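Local coordinates for protein endo-alpha-mannosidase (PDB 4AD0) that probably hydrolyses internal alpha-mannosidic linkages of glycans as a family 99 endo-alpha-mannosidase, at residues I43-N48 / V119-W124. Sequence-based numbering, arbitrary orientation.
Sequences ISFYYN and VLSVTW
Tyr46 lies alongside Leu120 and slants across Val122 on the outer, helix-facing side of two neighbouring parallel strands, 42-46 and 117-124, the first two of a TIM barrel. CG of Tyr46 stands anti to the backbone N (chi1 -177°), which carries the ring across to strand 117-124: CD2 meets Leu120 CD2 at 3.6 Å, while Val122 CG2 comes to the ring edge at CD1. Helices 102-115 and 133-145 close over this layer, and Ser44 OG, on the same side and buried 4.0 Å from Leu120 CG, has no hydrogen-bond partner. Ile43, Phe45, Val119 and Ser121 face the barrel interior. There Ile43 and Val119 run side by side, CG1 3.6 Å from Val119 CB, and Ile43 CG2 reaches on to Ser121 CB; an alanine in place of Ile43 would probably leave Val119 and Ser121 without these methyl and methylene neighbours and open a gap in the barrel core. The Phe45 ring reaches Ser121 CB through CD1. Four backbone hydrogen bonds link the strands, Ser44 and Tyr46 each donating through N and accepting through O; the Ser121 N to Ser44 O bond is 2.7 Å long. Past the end of strand 42-46, Tyr47 CD2 packs on Thr123 CB (3.6 Å), the two side chains crossing at about a right angle. Asn48 turns its amide across Val122 CG2, and a water joins Asn48 ND2 (3.0 Å) to Thr123 O; Ser134 OG also bonds Asn48 ND2. At the C-terminal rim, where TIM-barrel enzymes keep their active sites, Tyr47 OH bonds Tyr248 and a bound bis-tris propane, probably from the crystallisation liquor, and Thr123 OG1 bonds Glu154. Apolar packing along the strands thus gives way to hydrogen-bonding groups, consistent with a polar pocket there.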
loop_
_atom_site.group_PDB
_atom_site.type_symbol
_atom_site.label_atom_id
_atom_site.label_comp_id
_atom_site.label_asym_id
_atom_site.label_seq_id
_atom_site.Cartn_x
_atom_site.Cartn_y
_atom_site.Cartn_z
ATOM N N ILE A 43 -2.856 -3.566 6.088
ATOM C CA ILE A 43 -1.642 -3.365 5.289
ATOM C C ILE A 43 -1.451 -1.925 4.785
ATOM O O ILE A 43 -2.310 -1.390 4.076
ATOM C CB ILE A 43 -1.625 -4.336 4.086
ATOM C CG1 ILE A 43 -1.947 -5.766 4.559
ATOM C CG2 ILE A 43 -0.286 -4.287 3.379
ATOM C CD1 ILE A 43 -2.795 -6.565 3.603
ATOM N N SER A 44 -0.314 -1.312 5.118
ATOM C CA SER A 44 0.039 -0.012 4.519
ATOM C C SER A 44 0.831 -0.162 3.210
ATOM O O SER A 44 1.617 -1.095 3.045
ATOM C CB SER A 44 0.818 0.866 5.506
ATOM O OG SER A 44 2.156 0.397 5.664
ATOM N N PHE A 45 0.611 0.767 2.284
ATOM C CA PHE A 45 1.436 0.883 1.100
ATOM C C PHE A 45 2.609 1.770 1.460
ATOM O O PHE A 45 2.411 2.912 1.902
ATOM C CB PHE A 45 0.614 1.455 -0.066
ATOM C CG PHE A 45 -0.445 0.501 -0.569
ATOM C CD1 PHE A 45 -0.098 -0.775 -0.986
ATOM C CD2 PHE A 45 -1.795 0.873 -0.585
ATOM C CE1 PHE A 45 -1.068 -1.668 -1.428
ATOM C CE2 PHE A 45 -2.775 -0.016 -1.040
ATOM C CZ PHE A 45 -2.404 -1.285 -1.464
ATOM N N TYR A 46 3.811 1.208 1.290
ATOM C CA TYR A 46 5.078 1.798 1.728
ATOM C C TYR A 46 5.991 2.053 0.515
ATOM O O TYR A 46 6.155 1.195 -0.366
ATOM C CB TYR A 46 5.809 0.851 2.712
ATOM C CG TYR A 46 7.108 1.410 3.283
ATOM C CD1 TYR A 46 8.329 1.251 2.618
ATOM C CD2 TYR A 46 7.112 2.080 4.511
ATOM C CE1 TYR A 46 9.516 1.774 3.151
ATOM C CE2 TYR A 46 8.278 2.593 5.054
ATOM C CZ TYR A 46 9.466 2.448 4.369
ATOM O OH TYR A 46 10.588 2.963 4.931
ATOM N N TYR A 47 6.605 3.231 0.498
ATOM C CA TYR A 47 7.518 3.610 -0.572
ATOM C C TYR A 47 8.930 3.763 -0.030
ATOM O O TYR A 47 9.139 4.300 1.055
ATOM C CB TYR A 47 6.956 4.842 -1.297
ATOM C CG TYR A 47 5.558 4.486 -1.818
ATOM C CD1 TYR A 47 4.436 4.517 -0.971
ATOM C CD2 TYR A 47 5.378 4.023 -3.121
ATOM C CE1 TYR A 47 3.154 4.123 -1.438
ATOM C CE2 TYR A 47 4.120 3.648 -3.595
ATOM C CZ TYR A 47 3.023 3.693 -2.759
ATOM O OH TYR A 47 1.794 3.311 -3.263
ATOM N N ASN A 48 9.893 3.212 -0.766
ATOM C CA ASN A 48 11.259 3.110 -0.303
ATOM C C ASN A 48 12.176 3.705 -1.355
ATOM O O ASN A 48 13.335 3.330 -1.463
ATOM C CB ASN A 48 11.636 1.641 -0.053
ATOM C CG ASN A 48 11.618 0.815 -1.331
ATOM O OD1 ASN A 48 10.933 1.173 -2.275
ATOM N ND2 ASN A 48 12.351 -0.289 -1.357
ATOM N N VAL A 119 1.413 -4.953 8.770
ATOM C CA VAL A 119 1.914 -5.313 7.464
ATOM C C VAL A 119 2.272 -4.091 6.657
ATOM O O VAL A 119 1.524 -3.106 6.629
ATOM C CB VAL A 119 0.949 -6.251 6.706
ATOM C CG1 VAL A 119 1.696 -7.021 5.626
ATOM C CG2 VAL A 119 0.283 -7.227 7.671
ATOM N N LEU A 120 3.449 -4.139 6.047
ATOM C CA LEU A 120 3.872 -3.108 5.092
ATOM C C LEU A 120 3.893 -3.772 3.703
ATOM O O LEU A 120 4.264 -4.929 3.584
ATOM C CB LEU A 120 5.248 -2.544 5.441
ATOM C CG LEU A 120 5.522 -1.608 6.618
ATOM C CD1 LEU A 120 5.476 -2.339 7.979
ATOM C CD2 LEU A 120 6.916 -0.979 6.457
ATOM N N SER A 121 3.431 -3.043 2.678
ATOM C CA SER A 121 3.476 -3.480 1.277
ATOM C C SER A 121 4.412 -2.539 0.542
ATOM O O SER A 121 4.060 -1.392 0.311
ATOM C CB SER A 121 2.069 -3.394 0.646
ATOM O OG SER A 121 1.906 -4.320 -0.419
ATOM N N VAL A 122 5.607 -3.006 0.189
ATOM C CA VAL A 122 6.645 -2.121 -0.340
ATOM C C VAL A 122 6.664 -2.091 -1.878
ATOM O O VAL A 122 6.746 -3.120 -2.537
ATOM C CB VAL A 122 8.057 -2.422 0.274
ATOM C CG1 VAL A 122 8.613 -3.787 -0.167
ATOM C CG2 VAL A 122 9.059 -1.323 -0.080
ATOM N N THR A 123 6.552 -0.888 -2.432
ATOM C CA THR A 123 6.636 -0.660 -3.864
ATOM C C THR A 123 7.830 -1.426 -4.445
ATOM O O THR A 123 8.910 -1.453 -3.849
ATOM C CB THR A 123 6.671 0.877 -4.173
ATOM O OG1 THR A 123 6.202 1.108 -5.505
ATOM C CG2 THR A 123 8.076 1.494 -3.981
ATOM N N TRP A 124 7.611 -2.115 -5.566
ATOM C CA TRP A 124 8.635 -3.029 -6.098
ATOM C C TRP A 124 8.667 -2.881 -7.601
ATOM O O TRP A 124 7.629 -2.996 -8.250
ATOM C CB TRP A 124 8.322 -4.481 -5.729
ATOM C CG TRP A 124 9.306 -5.491 -6.297
ATOM C CD1 TRP A 124 9.207 -6.164 -7.489
ATOM C CD2 TRP A 124 10.529 -5.928 -5.688
ATOM N NE1 TRP A 124 10.294 -6.991 -7.653
ATOM C CE2 TRP A 124 11.116 -6.866 -6.556
ATOM C CE3 TRP A 124 11.181 -5.614 -4.487
ATOM C CZ2 TRP A 124 12.341 -7.496 -6.264
ATOM C CZ3 TRP A 124 12.383 -6.251 -4.183
ATOM C CH2 TRP A 124 12.948 -7.188 -5.069
HETATM O O HOH W 1 11.494 -2.183 -3.481
#